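Local coordinates for Sys-1 protein (Caenorhabditis elegans, PDB 3C2G), which coregulates transcription in the Wnt asymmetry pathway, activating or repressing target genes with partners such as the TCF factor POP-1, which it binds directly, at residues F408-M411 against W412-T415; H355-H358 against V359-I362; L528-V531 against L532-Q535; F565-N568 against V569-C573. One frame throughout, in Å; residues are numbered along the deposited sequence.

Interaction 1: F408-M411 against W412-T415; sequences FLMM and WIPT
One face of the Trp412 indole carries Met411 CB, which stands almost straight over the five-membered ring, 3.8 Å from its centroid in a CH-pi contact, and the carbonyl oxygen of Phe408, over the rim of the same face. The two side chains run side by side. Selenium, which replaces sulfur in this labelled methionine, approaches the six-membered ring obliquely in a Met-aromatic contact, with SE 4.4 Å from the centroid. A bend at chi3 (58°) then curls the methyl back, leaving Met411 CE 3.6 Å from Trp412 CZ2. At the six-membered end of the indole, Leu409 CD2 lies 4.1 Å from Trp412 CZ3, the leucine crossing it at about a right angle.

The backbone turns tightly beneath. Trp412 N bonds to Leu409 O at 3.2 Å and Ile413 N to Met410 O at 3.3 Å, each donor standing well above the carbonyl plane. Ile413 CG1 tucks against Leu409 O. A broad, apolar indole suits this place because a single flat group meets several chain segments; a serine here would probably strip the Met411 side chain of its platform and open a gap beside Leu409. In the armadillo domain, Trp412 packs on Ile364 of helix 357-365 and Val431 of helix 425-432, while Leu409, Met410 and Ile413 lie on Leu470 of helix 457-472.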
ATOM      1  N   PHE A 408     -23.270  -1.681   0.302  1.00 33.62           N
ATOM      2  CA  PHE A 408     -24.480  -1.597   1.135  1.00 35.30           C
ATOM      3  C   PHE A 408     -25.767  -1.833   0.344  1.00 36.77           C
ATOM      4  O   PHE A 408     -26.624  -2.597   0.766  1.00 36.69           O
ATOM      5  CB  PHE A 408     -24.599  -0.234   1.822  1.00 35.22           C
ATOM      6  CG  PHE A 408     -23.642  -0.024   2.941  1.00 35.49           C
ATOM      7  CD1 PHE A 408     -23.548  -0.935   3.977  1.00 37.07           C
ATOM      8  CD2 PHE A 408     -22.854   1.113   2.979  1.00 36.84           C
ATOM      9  CE1 PHE A 408     -22.660  -0.733   5.016  1.00 37.87           C
ATOM     10  CE2 PHE A 408     -21.961   1.329   4.019  1.00 37.12           C
ATOM     11  CZ  PHE A 408     -21.864   0.400   5.039  1.00 36.94           C
ATOM     12  N   LEU A 409     -25.905  -1.161  -0.797  1.00 39.19           N
ATOM     13  CA  LEU A 409     -27.184  -1.115  -1.507  1.00 41.57           C
ATOM     14  C   LEU A 409     -27.668  -2.480  -2.000  1.00 44.66           C
ATOM     15  O   LEU A 409     -28.853  -2.664  -2.232  1.00 44.93           O
ATOM     16  CB  LEU A 409     -27.162  -0.078  -2.636  1.00 40.01           C
ATOM     17  CG  LEU A 409     -26.977   1.386  -2.217  1.00 38.51           C
ATOM     18  CD1 LEU A 409     -26.674   2.311  -3.401  1.00 33.29           C
ATOM     19  CD2 LEU A 409     -28.166   1.898  -1.420  1.00 37.51           C
HETATM   20  N   MSE A 410     -26.751  -3.431  -2.125  1.00 49.14           N
HETATM   21  CA  MSE A 410     -27.083  -4.802  -2.508  1.00 54.26           C
HETATM   22  C   MSE A 410     -28.164  -5.407  -1.617  1.00 55.63           C
HETATM   23  O   MSE A 410     -29.136  -5.981  -2.119  1.00 56.24           O
HETATM   24  CB  MSE A 410     -25.831  -5.676  -2.466  1.00 56.28           C
HETATM   25  CG  MSE A 410     -24.652  -5.084  -3.214  1.00 63.98           C
HETATM   26 SE   MSE A 410     -24.559  -5.561  -5.115  1.00 82.91          SE
HETATM   27  CE  MSE A 410     -26.396  -5.224  -5.727  1.00 76.61           C
HETATM   28  N   MSE A 411     -27.989  -5.257  -0.303  1.00 56.95           N
HETATM   29  CA  MSE A 411     -28.947  -5.722   0.705  1.00 59.01           C
HETATM   30  C   MSE A 411     -30.413  -5.527   0.321  1.00 56.79           C
HETATM   31  O   MSE A 411     -31.235  -6.401   0.536  1.00 56.75           O
HETATM   32  CB  MSE A 411     -28.713  -4.988   2.029  1.00 58.48           C
HETATM   33  CG  MSE A 411     -27.402  -5.298   2.732  1.00 61.55           C
HETATM   34 SE   MSE A 411     -27.088  -4.054   4.228  1.00 66.52          SE
HETATM   35  CE  MSE A 411     -28.715  -4.387   5.289  1.00 66.34           C
ATOM     36  N   TRP A 412     -30.728  -4.372  -0.249  1.00 55.76           N
ATOM     37  CA  TRP A 412     -32.103  -3.903  -0.319  1.00 54.42           C
ATOM     38  C   TRP A 412     -32.738  -3.970  -1.691  1.00 56.08           C
ATOM     39  O   TRP A 412     -33.891  -3.573  -1.857  1.00 56.04           O
ATOM     40  CB  TRP A 412     -32.181  -2.478   0.209  1.00 51.28           C
ATOM     41  CG  TRP A 412     -31.678  -2.369   1.582  1.00 48.27           C
ATOM     42  CD1 TRP A 412     -32.108  -3.073   2.661  1.00 45.38           C
ATOM     43  CD2 TRP A 412     -30.633  -1.513   2.048  1.00 47.40           C
ATOM     44  NE1 TRP A 412     -31.403  -2.708   3.772  1.00 46.07           N
ATOM     45  CE2 TRP A 412     -30.489  -1.748   3.428  1.00 45.81           C
ATOM     46  CE3 TRP A 412     -29.806  -0.563   1.432  1.00 45.87           C
ATOM     47  CZ2 TRP A 412     -29.557  -1.069   4.209  1.00 46.54           C
ATOM     48  CZ3 TRP A 412     -28.882   0.112   2.210  1.00 46.61           C
ATOM     49  CH2 TRP A 412     -28.764  -0.145   3.585  1.00 46.53           C
ATOM     50  N   ILE A 413     -31.992  -4.463  -2.669  1.00 58.39           N
ATOM     51  CA  ILE A 413     -32.529  -4.605  -4.009  1.00 61.18           C
ATOM     52  C   ILE A 413     -33.068  -6.025  -4.171  1.00 63.58           C
ATOM     53  O   ILE A 413     -32.350  -6.994  -3.897  1.00 63.67           O
ATOM     54  CB  ILE A 413     -31.492  -4.222  -5.085  1.00 61.02           C
ATOM     55  CG1 ILE A 413     -31.032  -2.777  -4.854  1.00 60.57           C
ATOM     56  CG2 ILE A 413     -32.088  -4.350  -6.485  1.00 61.42           C
ATOM     57  CD1 ILE A 413     -29.742  -2.407  -5.522  1.00 57.67           C
ATOM     58  N   PRO A 414     -34.352  -6.142  -4.575  1.00 66.13           N
ATOM     59  CA  PRO A 414     -35.060  -7.418  -4.735  1.00 67.96           C
ATOM     60  C   PRO A 414     -34.285  -8.432  -5.562  1.00 69.70           C
ATOM     61  O   PRO A 414     -34.093  -8.233  -6.758  1.00 69.90           O
ATOM     62  CB  PRO A 414     -36.354  -7.016  -5.467  1.00 67.88           C
ATOM     63  CG  PRO A 414     -36.140  -5.593  -5.925  1.00 67.22           C
ATOM     64  CD  PRO A 414     -35.235  -5.007  -4.900  1.00 66.27           C
ATOM     65  N   THR A 415     -33.829  -9.496  -4.907  1.00 72.09           N
ATOM     66  CA  THR A 415     -33.168 -10.608  -5.581  1.00 74.26           C
ATOM     67  C   THR A 415     -34.119 -11.808  -5.619  1.00 76.07           C
ATOM     68  O   THR A 415     -34.579 -12.258  -4.564  1.00 76.35           O
ATOM     69  CB  THR A 415     -31.849 -10.999  -4.883  1.00 73.92           C
TER

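Interaction 2: H355-H358 against V359-I362; sequences HKQH and VKDI
Val359 CG2 sits over one face of the His358 imidazole, 4.0 Å from the ring centroid, toward its rim. The ring can lie back over the following residue because its CG is placed between the backbone N and the carbonyl carbon (chi1 67°). The same valine methyl also lies 3.8 Å from Lys356 CB, the two side chains running alongside each other, so a beta-branched residue fills the space between a ring and an aliphatic stem.

Lys356 occupies the N-cap position of helix 357-365, and its carbonyl oxygen is gripped twice: by a nearly straight bond from Lys360 N at 3.0 Å, and by a weak one from Val359 N. The Lys360 stem folds over this carbonyl, its CD 3.4 Å from Lys356 O. One residue on, Asp361 N bonds to Gln357 O at 2.9 Å. Gln357 bends at chi2 to bring NE2 loosely near Asp361 OD1, 3.9 Å away. A leucine in place of Asp361, having no carboxylate, would probably leave the Gln357 amide without this polar neighbour and freer to turn.

Farther out, Val359 packs on Leu322 and Leu326, and Lys356 NZ donates to the carbonyls of Ala354 and Val352. Lys360 NZ forms a salt bridge to an acidic side chain of the bound peptide, with a weak bond to Asn407 O. A long, flexible lysine, its stem supported by the N-terminal turn, thus presents its charge to an acidic ligand, consistent with the way beta-catenins hold TCF factors.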
ATOM      1  N   HIS A 355     -19.003  -8.439   1.474  1.00 31.86           N
ATOM      2  CA  HIS A 355     -19.369  -9.853   1.670  1.00 32.34           C
ATOM      3  C   HIS A 355     -19.661 -10.230   3.113  1.00 32.40           C
ATOM      4  O   HIS A 355     -19.649 -11.412   3.442  1.00 32.99           O
ATOM      5  CB  HIS A 355     -18.277 -10.807   1.140  1.00 32.96           C
ATOM      6  CG  HIS A 355     -17.959 -10.629  -0.313  1.00 35.65           C
ATOM      7  ND1 HIS A 355     -16.687 -10.340  -0.764  1.00 37.44           N
ATOM      8  CD2 HIS A 355     -18.743 -10.702  -1.416  1.00 36.69           C
ATOM      9  CE1 HIS A 355     -16.702 -10.243  -2.084  1.00 37.82           C
ATOM     10  NE2 HIS A 355     -17.936 -10.458  -2.504  1.00 38.10           N
ATOM     11  N   LYS A 356     -19.917  -9.245   3.975  1.00 32.38           N
ATOM     12  CA  LYS A 356     -20.019  -9.494   5.409  1.00 31.43           C
ATOM     13  C   LYS A 356     -21.180  -8.699   6.007  1.00 31.92           C
ATOM     14  O   LYS A 356     -21.037  -7.532   6.409  1.00 32.03           O
ATOM     15  CB  LYS A 356     -18.703  -9.142   6.117  1.00 31.48           C
ATOM     16  CG  LYS A 356     -17.446  -9.782   5.549  1.00 30.14           C
ATOM     17  CD  LYS A 356     -16.200  -9.249   6.282  1.00 32.27           C
ATOM     18  CE  LYS A 356     -14.950  -9.236   5.382  1.00 31.51           C
ATOM     19  NZ  LYS A 356     -15.002  -8.141   4.368  1.00 28.60           N
ATOM     20  N   GLN A 357     -22.327  -9.364   6.085  1.00 32.17           N
ATOM     21  CA  GLN A 357     -23.575  -8.746   6.499  1.00 31.49           C
ATOM     22  C   GLN A 357     -23.491  -8.118   7.881  1.00 30.81           C
ATOM     23  O   GLN A 357     -23.796  -6.930   8.041  1.00 31.17           O
ATOM     24  CB  GLN A 357     -24.716  -9.767   6.440  1.00 32.15           C
ATOM     25  CG  GLN A 357     -26.092  -9.135   6.445  1.00 33.61           C
ATOM     26  CD  GLN A 357     -26.249  -8.115   5.332  0.50 32.81           C
ATOM     27  OE1 GLN A 357     -26.067  -8.431   4.156  0.50 33.34           O
ATOM     28  NE2 GLN A 357     -26.574  -6.882   5.700  0.50 31.98           N
ATOM     29  N   HIS A 358     -23.078  -8.906   8.874  1.00 30.39           N
ATOM     30  CA  HIS A 358     -22.908  -8.406  10.252  1.00 29.67           C
ATOM     31  C   HIS A 358     -21.977  -7.178  10.344  1.00 29.21           C
ATOM     32  O   HIS A 358     -22.205  -6.295  11.172  1.00 29.30           O
ATOM     33  CB  HIS A 358     -22.455  -9.527  11.195  1.00 29.57           C
ATOM     34  CG  HIS A 358     -21.073 -10.034  10.918  1.00 33.59           C
ATOM     35  ND1 HIS A 358     -20.783 -10.865   9.855  1.00 35.39           N
ATOM     36  CD2 HIS A 358     -19.897  -9.821  11.562  1.00 31.54           C
ATOM     37  CE1 HIS A 358     -19.490 -11.142   9.855  1.00 32.32           C
ATOM     38  NE2 HIS A 358     -18.932 -10.525  10.881  1.00 31.22           N
ATOM     39  N   VAL A 359     -20.966  -7.107   9.471  1.00 28.77           N
ATOM     40  CA  VAL A 359     -20.060  -5.943   9.418  1.00 28.92           C
ATOM     41  C   VAL A 359     -20.761  -4.719   8.826  1.00 29.26           C
ATOM     42  O   VAL A 359     -20.622  -3.601   9.332  1.00 29.46           O
ATOM     43  CB  VAL A 359     -18.724  -6.258   8.667  1.00 28.79           C
ATOM     44  CG1 VAL A 359     -17.900  -5.016   8.505  1.00 28.28           C
ATOM     45  CG2 VAL A 359     -17.915  -7.320   9.415  1.00 26.78           C
ATOM     46  N   LYS A 360     -21.517  -4.933   7.752  1.00 29.99           N
ATOM     47  CA  LYS A 360     -22.409  -3.896   7.234  1.00 30.00           C
ATOM     48  C   LYS A 360     -23.325  -3.369   8.343  1.00 30.52           C
ATOM     49  O   LYS A 360     -23.539  -2.150   8.462  1.00 30.50           O
ATOM     50  CB  LYS A 360     -23.237  -4.451   6.080  1.00 29.82           C
ATOM     51  CG  LYS A 360     -22.528  -4.408   4.754  1.00 30.12           C
ATOM     52  CD  LYS A 360     -22.610  -5.724   4.031  1.00 30.24           C
ATOM     53  CE  LYS A 360     -23.180  -5.518   2.657  1.00 31.31           C
ATOM     54  NZ  LYS A 360     -22.564  -6.363   1.600  1.00 30.85           N
ATOM     55  N   ASP A 361     -23.851  -4.278   9.167  1.00 31.01           N
ATOM     56  CA  ASP A 361     -24.768  -3.870  10.236  1.00 32.25           C
ATOM     57  C   ASP A 361     -24.067  -2.968  11.243  1.00 32.16           C
ATOM     58  O   ASP A 361     -24.612  -1.929  11.645  1.00 32.84           O
ATOM     59  CB  ASP A 361     -25.409  -5.078  10.930  1.00 33.45           C
ATOM     60  CG  ASP A 361     -26.431  -5.804  10.048  0.50 34.74           C
ATOM     61  OD1 ASP A 361     -27.009  -5.180   9.128  0.50 38.06           O
ATOM     62  OD2 ASP A 361     -26.664  -7.009  10.282  0.50 36.15           O
ATOM     63  N   ILE A 362     -22.848  -3.337  11.629  1.00 31.23           N
ATOM     64  CA  ILE A 362     -22.080  -2.495  12.545  1.00 30.55           C
ATOM     65  C   ILE A 362     -21.907  -1.096  11.948  1.00 30.11           C
ATOM     66  O   ILE A 362     -22.230  -0.088  12.580  1.00 29.27           O
ATOM     67  CB  ILE A 362     -20.732  -3.146  12.914  1.00 30.79           C
ATOM     68  CG1 ILE A 362     -20.997  -4.395  13.769  1.00 30.92           C
ATOM     69  CG2 ILE A 362     -19.822  -2.151  13.642  1.00 28.48           C
ATOM     70  CD1 ILE A 362     -19.914  -5.466  13.701  1.00 29.23           C
TER

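Interaction 3: L528-V531 against L532-Q535; sequences LLLV and LMEQ
Gln535 N gives the shortest hydrogen bond here, 2.8 Å to Val531 O, with an N-H...O angle of 168° and the donor nearly along the C=O axis. The glutamine side chain begins beside the same carbonyl, its CB 3.3 Å from Val531 O, and the chain then bends at chi2, which leaves Gln535 NE2 4.0 Å from Val531 O. Three similar bonds precede it: Leu532 N to Leu528 O, Met533 N to Leu529 O and Glu534 N to Leu530 O, each 3.0 Å long. Together they make the regular i to i+4 ladder of an alpha-helix, the last turns of helix 515-535 in the armadillo domain, whose right-handed superhelix is built from such helices stacked against one another.

On this scaffold the leucines one turn apart come together. Leu528 has its CG anti to the backbone N (chi1 177°), which swings the isobutyl group along the helix toward the next turn, and its CG lies 4.1 Å from Leu532 CD1 as the two chains pass at a slant. Leu532 also lays CG and CD1 over Leu528 O. Branched, flexible leucines suit such a face because their two methyls can pack in several directions at once against adjacent helices: Leu528 packs on Phe468 and Ile469 of helix 457-472, and Leu532 on Leu472 of that helix and Val542 of helix 539-544. Around the helix, Leu530 CD2 meets the selenium of the labelled Met533 at 4.4 Å. The Met533 chain runs extended beyond CG to Val542, whereas Leu530 faces Val571 and Val572 of helix 563-579.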
ATOM      1  N   LEU A 528     -27.554   1.735 -17.246  1.00 30.86           N
ATOM      2  CA  LEU A 528     -28.126   2.868 -16.530  1.00 29.60           C
ATOM      3  C   LEU A 528     -29.179   3.624 -17.367  1.00 30.03           C
ATOM      4  O   LEU A 528     -30.135   4.176 -16.815  1.00 30.58           O
ATOM      5  CB  LEU A 528     -27.023   3.808 -16.028  1.00 28.55           C
ATOM      6  CG  LEU A 528     -27.430   5.096 -15.307  1.00 27.12           C
ATOM      7  CD1 LEU A 528     -28.330   4.832 -14.121  1.00 23.40           C
ATOM      8  CD2 LEU A 528     -26.205   5.866 -14.878  1.00 28.61           C
ATOM      9  N   LEU A 529     -29.014   3.660 -18.683  1.00 29.88           N
ATOM     10  CA  LEU A 529     -30.002   4.319 -19.521  1.00 30.84           C
ATOM     11  C   LEU A 529     -31.328   3.544 -19.465  1.00 31.89           C
ATOM     12  O   LEU A 529     -32.400   4.154 -19.423  1.00 31.36           O
ATOM     13  CB  LEU A 529     -29.510   4.473 -20.949  1.00 30.67           C
ATOM     14  CG  LEU A 529     -28.340   5.435 -21.155  1.00 31.23           C
ATOM     15  CD1 LEU A 529     -27.867   5.368 -22.601  1.00 30.48           C
ATOM     16  CD2 LEU A 529     -28.695   6.871 -20.764  1.00 29.92           C
ATOM     17  N   LEU A 530     -31.233   2.213 -19.414  1.00 32.03           N
ATOM     18  CA  LEU A 530     -32.382   1.331 -19.204  1.00 32.89           C
ATOM     19  C   LEU A 530     -33.103   1.564 -17.873  1.00 34.26           C
ATOM     20  O   LEU A 530     -34.337   1.723 -17.832  1.00 34.77           O
ATOM     21  CB  LEU A 530     -31.949  -0.128 -19.293  1.00 31.70           C
ATOM     22  CG  LEU A 530     -31.711  -0.602 -20.725  1.00 34.35           C
ATOM     23  CD1 LEU A 530     -31.290  -2.046 -20.724  1.00 34.15           C
ATOM     24  CD2 LEU A 530     -32.973  -0.395 -21.597  1.00 35.95           C
ATOM     25  N   VAL A 531     -32.327   1.572 -16.794  1.00 34.73           N
ATOM     26  CA  VAL A 531     -32.858   1.792 -15.465  1.00 35.34           C
ATOM     27  C   VAL A 531     -33.574   3.134 -15.399  1.00 36.73           C
ATOM     28  O   VAL A 531     -34.682   3.195 -14.903  1.00 36.30           O
ATOM     29  CB  VAL A 531     -31.756   1.674 -14.379  1.00 35.04           C
ATOM     30  CG1 VAL A 531     -32.261   2.156 -13.060  1.00 33.31           C
ATOM     31  CG2 VAL A 531     -31.287   0.223 -14.253  1.00 33.98           C
ATOM     32  N   LEU A 532     -32.955   4.193 -15.928  1.00 39.17           N
ATOM     33  CA  LEU A 532     -33.570   5.524 -15.941  1.00 41.10           C
ATOM     34  C   LEU A 532     -34.884   5.514 -16.701  1.00 43.66           C
ATOM     35  O   LEU A 532     -35.864   6.120 -16.261  1.00 43.92           O
ATOM     36  CB  LEU A 532     -32.645   6.566 -16.559  1.00 40.26           C
ATOM     37  CG  LEU A 532     -31.487   7.081 -15.703  1.00 41.13           C
ATOM     38  CD1 LEU A 532     -30.352   7.595 -16.596  1.00 37.61           C
ATOM     39  CD2 LEU A 532     -31.945   8.156 -14.714  1.00 40.29           C
HETATM   40  N   MSE A 533     -34.902   4.821 -17.838  1.00 46.07           N
HETATM   41  CA  MSE A 533     -36.116   4.703 -18.630  1.00 50.20           C
HETATM   42  C   MSE A 533     -37.243   4.105 -17.800  1.00 49.66           C
HETATM   43  O   MSE A 533     -38.325   4.687 -17.721  1.00 50.00           O
HETATM   44  CB  MSE A 533     -35.869   3.887 -19.895  1.00 49.04           C
HETATM   45  CG  MSE A 533     -35.317   4.708 -21.024  1.00 50.43           C
HETATM   46 SE   MSE A 533     -34.620   3.615 -22.478  1.00 59.52          SE
HETATM   47  CE  MSE A 533     -34.510   4.960 -23.914  1.00 53.21           C
ATOM     48  N   GLU A 534     -36.960   2.980 -17.147  1.00 49.85           N
ATOM     49  CA  GLU A 534     -37.965   2.229 -16.408  1.00 50.52           C
ATOM     50  C   GLU A 534     -38.383   2.866 -15.074  1.00 50.93           C
ATOM     51  O   GLU A 534     -39.574   3.043 -14.804  1.00 50.79           O
ATOM     52  CB  GLU A 534     -37.472   0.800 -16.175  1.00 50.66           C
ATOM     53  CG  GLU A 534     -38.360  -0.022 -15.256  1.00 51.91           C
ATOM     54  CD  GLU A 534     -38.391  -1.487 -15.624  0.50 52.52           C
ATOM     55  OE1 GLU A 534     -37.407  -1.978 -16.214  0.50 52.67           O
ATOM     56  OE2 GLU A 534     -39.408  -2.147 -15.321  0.50 53.37           O
ATOM     57  N   GLN A 535     -37.393   3.209 -14.256  1.00 51.09           N
ATOM     58  CA  GLN A 535     -37.605   3.560 -12.858  1.00 50.77           C
ATOM     59  C   GLN A 535     -38.036   4.999 -12.636  1.00 50.44           C
ATOM     60  O   GLN A 535     -38.679   5.306 -11.635  1.00 50.65           O
ATOM     61  CB  GLN A 535     -36.336   3.278 -12.069  1.00 50.82           C
ATOM     62  CG  GLN A 535     -36.568   2.392 -10.876  1.00 53.33           C
ATOM     63  CD  GLN A 535     -36.825   0.952 -11.253  1.00 55.20           C
ATOM     64  OE1 GLN A 535     -37.631   0.277 -10.620  1.00 57.37           O
ATOM     65  NE2 GLN A 535     -36.146   0.474 -12.290  1.00 56.58           N
TER

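Interaction 4: F565-N568 against V569-C573; sequences FIHN and VLVVC
Phe565 (chi1 179°) and His567 (chi1 180°) both hold their rings trans to the main-chain nitrogen, which swings each ring along the helix toward the valine four residues on. Val569 and Val571 complete the pairing by holding CG2 anti to their own carbonyl carbons, where it faces back toward the preceding turn. Val569 CG2 comes over one face of the Phe565 ring, 4.1 Å from the centroid, and Val571 CG2 does the same for His567 at 3.8 Å. In both pairs the methyl lies toward the rim, nearest Phe565 CE1 in one and His567 NE2 in the other.

Between them Ile566 and Leu570 run side by side, Ile566 CG2 3.8 Å from Leu570 CD1. Backbone bonds from Val569, Leu570, Val571 and Val572 to the carbonyls one turn earlier keep the spacing, the Val572 N to Asn568 O bond measuring 2.9 Å. Phe565 and Val569 suit the buried sides, touching Leu555 and Leu556 respectively, whereas His567 reaches Asp604 of helix 603-613, and Leu570 packs on Ile605, Ala608 and Leu612 there. Methyl-to-ring contacts are chiefly dispersive: for Phe565 this suits a buried apolar ring, whereas the partly exposed His567 offers a ring face to Val571 while its nitrogens remain polar.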
ATOM      1  N   PHE A 565     -25.426  -8.058 -21.899  1.00 47.87           N
ATOM      2  CA  PHE A 565     -24.990  -6.843 -22.582  1.00 45.48           C
ATOM      3  C   PHE A 565     -25.664  -6.724 -23.947  1.00 44.54           C
ATOM      4  O   PHE A 565     -26.176  -5.662 -24.294  1.00 44.76           O
ATOM      5  CB  PHE A 565     -23.459  -6.812 -22.709  1.00 44.38           C
ATOM      6  CG  PHE A 565     -22.923  -5.600 -23.431  1.00 42.39           C
ATOM      7  CD1 PHE A 565     -23.252  -4.312 -23.013  1.00 41.71           C
ATOM      8  CD2 PHE A 565     -22.065  -5.750 -24.519  1.00 41.30           C
ATOM      9  CE1 PHE A 565     -22.742  -3.187 -23.678  1.00 40.40           C
ATOM     10  CE2 PHE A 565     -21.552  -4.640 -25.191  1.00 40.51           C
ATOM     11  CZ  PHE A 565     -21.893  -3.355 -24.769  1.00 41.42           C
ATOM     12  N   ILE A 566     -25.666  -7.825 -24.695  1.00 42.95           N
ATOM     13  CA  ILE A 566     -26.340  -7.929 -25.985  1.00 41.59           C
ATOM     14  C   ILE A 566     -27.826  -7.592 -25.857  1.00 40.82           C
ATOM     15  O   ILE A 566     -28.368  -6.778 -26.619  1.00 40.10           O
ATOM     16  CB  ILE A 566     -26.181  -9.358 -26.569  1.00 41.75           C
ATOM     17  CG1 ILE A 566     -24.703  -9.655 -26.863  1.00 41.16           C
ATOM     18  CG2 ILE A 566     -27.053  -9.550 -27.818  1.00 40.16           C
ATOM     19  CD1 ILE A 566     -24.423 -11.103 -27.232  1.00 41.88           C
ATOM     20  N   HIS A 567     -28.477  -8.224 -24.888  1.00 39.98           N
ATOM     21  CA  HIS A 567     -29.892  -8.000 -24.663  1.00 39.44           C
ATOM     22  C   HIS A 567     -30.132  -6.535 -24.332  1.00 39.19           C
ATOM     23  O   HIS A 567     -31.096  -5.942 -24.823  1.00 39.61           O
ATOM     24  CB  HIS A 567     -30.419  -8.896 -23.544  1.00 39.47           C
ATOM     25  CG  HIS A 567     -31.879  -8.711 -23.259  1.00 39.83           C
ATOM     26  ND1 HIS A 567     -32.867  -9.164 -24.108  1.00 39.18           N
ATOM     27  CD2 HIS A 567     -32.517  -8.123 -22.220  1.00 40.78           C
ATOM     28  CE1 HIS A 567     -34.051  -8.858 -23.609  1.00 40.23           C
ATOM     29  NE2 HIS A 567     -33.868  -8.225 -22.463  1.00 41.51           N
ATOM     30  N   ASN A 568     -29.250  -5.953 -23.517  1.00 37.77           N
ATOM     31  CA  ASN A 568     -29.404  -4.558 -23.103  1.00 37.03           C
ATOM     32  C   ASN A 568     -29.263  -3.605 -24.291  1.00 36.33           C
ATOM     33  O   ASN A 568     -30.024  -2.647 -24.450  1.00 35.06           O
ATOM     34  CB  ASN A 568     -28.414  -4.207 -21.984  1.00 36.38           C
ATOM     35  CG  ASN A 568     -28.923  -4.611 -20.609  1.00 37.01           C
ATOM     36  OD1 ASN A 568     -30.093  -4.960 -20.438  1.00 39.70           O
ATOM     37  ND2 ASN A 568     -28.054  -4.551 -19.625  1.00 35.90           N
ATOM     38  N   VAL A 569     -28.281  -3.904 -25.129  1.00 36.14           N
ATOM     39  CA  VAL A 569     -28.009  -3.112 -26.306  1.00 35.95           C
ATOM     40  C   VAL A 569     -29.194  -3.170 -27.258  1.00 35.93           C
ATOM     41  O   VAL A 569     -29.620  -2.143 -27.773  1.00 36.41           O
ATOM     42  CB  VAL A 569     -26.702  -3.556 -26.969  1.00 35.54           C
ATOM     43  CG1 VAL A 569     -26.667  -3.169 -28.426  1.00 35.63           C
ATOM     44  CG2 VAL A 569     -25.515  -2.954 -26.212  1.00 34.65           C
ATOM     45  N   LEU A 570     -29.746  -4.359 -27.458  1.00 36.09           N
ATOM     46  CA  LEU A 570     -30.900  -4.520 -28.337  1.00 36.36           C
ATOM     47  C   LEU A 570     -32.107  -3.748 -27.825  1.00 36.51           C
ATOM     48  O   LEU A 570     -32.777  -3.051 -28.596  1.00 37.61           O
ATOM     49  CB  LEU A 570     -31.263  -5.996 -28.505  1.00 35.81           C
ATOM     50  CG  LEU A 570     -30.245  -6.854 -29.246  1.00 37.00           C
ATOM     51  CD1 LEU A 570     -30.504  -8.336 -29.010  1.00 34.89           C
ATOM     52  CD2 LEU A 570     -30.231  -6.531 -30.721  1.00 36.45           C
ATOM     53  N   VAL A 571     -32.372  -3.869 -26.530  1.00 36.13           N
ATOM     54  CA  VAL A 571     -33.566  -3.288 -25.935  1.00 36.40           C
ATOM     55  C   VAL A 571     -33.497  -1.769 -25.921  1.00 37.35           C
ATOM     56  O   VAL A 571     -34.485  -1.106 -26.253  1.00 38.29           O
ATOM     57  CB  VAL A 571     -33.818  -3.855 -24.525  1.00 37.01           C
ATOM     58  CG1 VAL A 571     -34.919  -3.077 -23.783  1.00 37.08           C
ATOM     59  CG2 VAL A 571     -34.190  -5.345 -24.619  1.00 36.57           C
ATOM     60  N   VAL A 572     -32.338  -1.218 -25.550  1.00 37.19           N
ATOM     61  CA  VAL A 572     -32.185   0.227 -25.477  1.00 36.55           C
ATOM     62  C   VAL A 572     -32.349   0.848 -26.862  1.00 37.10           C
ATOM     63  O   VAL A 572     -32.975   1.900 -27.002  1.00 36.17           O
ATOM     64  CB  VAL A 572     -30.848   0.686 -24.788  1.00 36.58           C
ATOM     65  CG1 VAL A 572     -29.657   0.641 -25.738  1.00 33.94           C
ATOM     66  CG2 VAL A 572     -30.993   2.089 -24.244  1.00 35.32           C
ATOM     67  N   CYS A 573     -31.793   0.181 -27.872  1.00 37.35           N
ATOM     68  CA  CYS A 573     -31.899   0.650 -29.242  1.00 38.72           C
ATOM     69  C   CYS A 573     -33.356   0.700 -29.685  1.00 38.88           C
ATOM     70  O   CYS A 573     -33.803   1.704 -30.239  1.00 39.18           O
ATOM     71  CB  CYS A 573     -31.089  -0.235 -30.183  1.00 38.66           C
ATOM     72  SG  CYS A 573     -29.330   0.095 -30.139  1.00 43.71           S
TER

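Along the chain the order is interaction 2, then 1, 3 and 4, all in the C-terminal half of the armadillo domain. Interactions 1 and 2, centred about 13 Å apart, touch where the end region of helix 388-409 meets helix 357-365, around Phe408, Met411, Gln357 and Lys360. Interactions 3 and 4, about 12 Å apart between centres, join helices 515-535 and 563-579 through Leu530. Interactions 1 and 3 lie about 17 Å apart between centres without touching, and helix 457-472 packs against both. Interactions 2 and 4 are farthest apart, at about 35 Å between centres. Interactions 1 and 2 contribute residues to the site of the bound peptide, and interactions 3 and 4 join helices farther toward the C-terminal end.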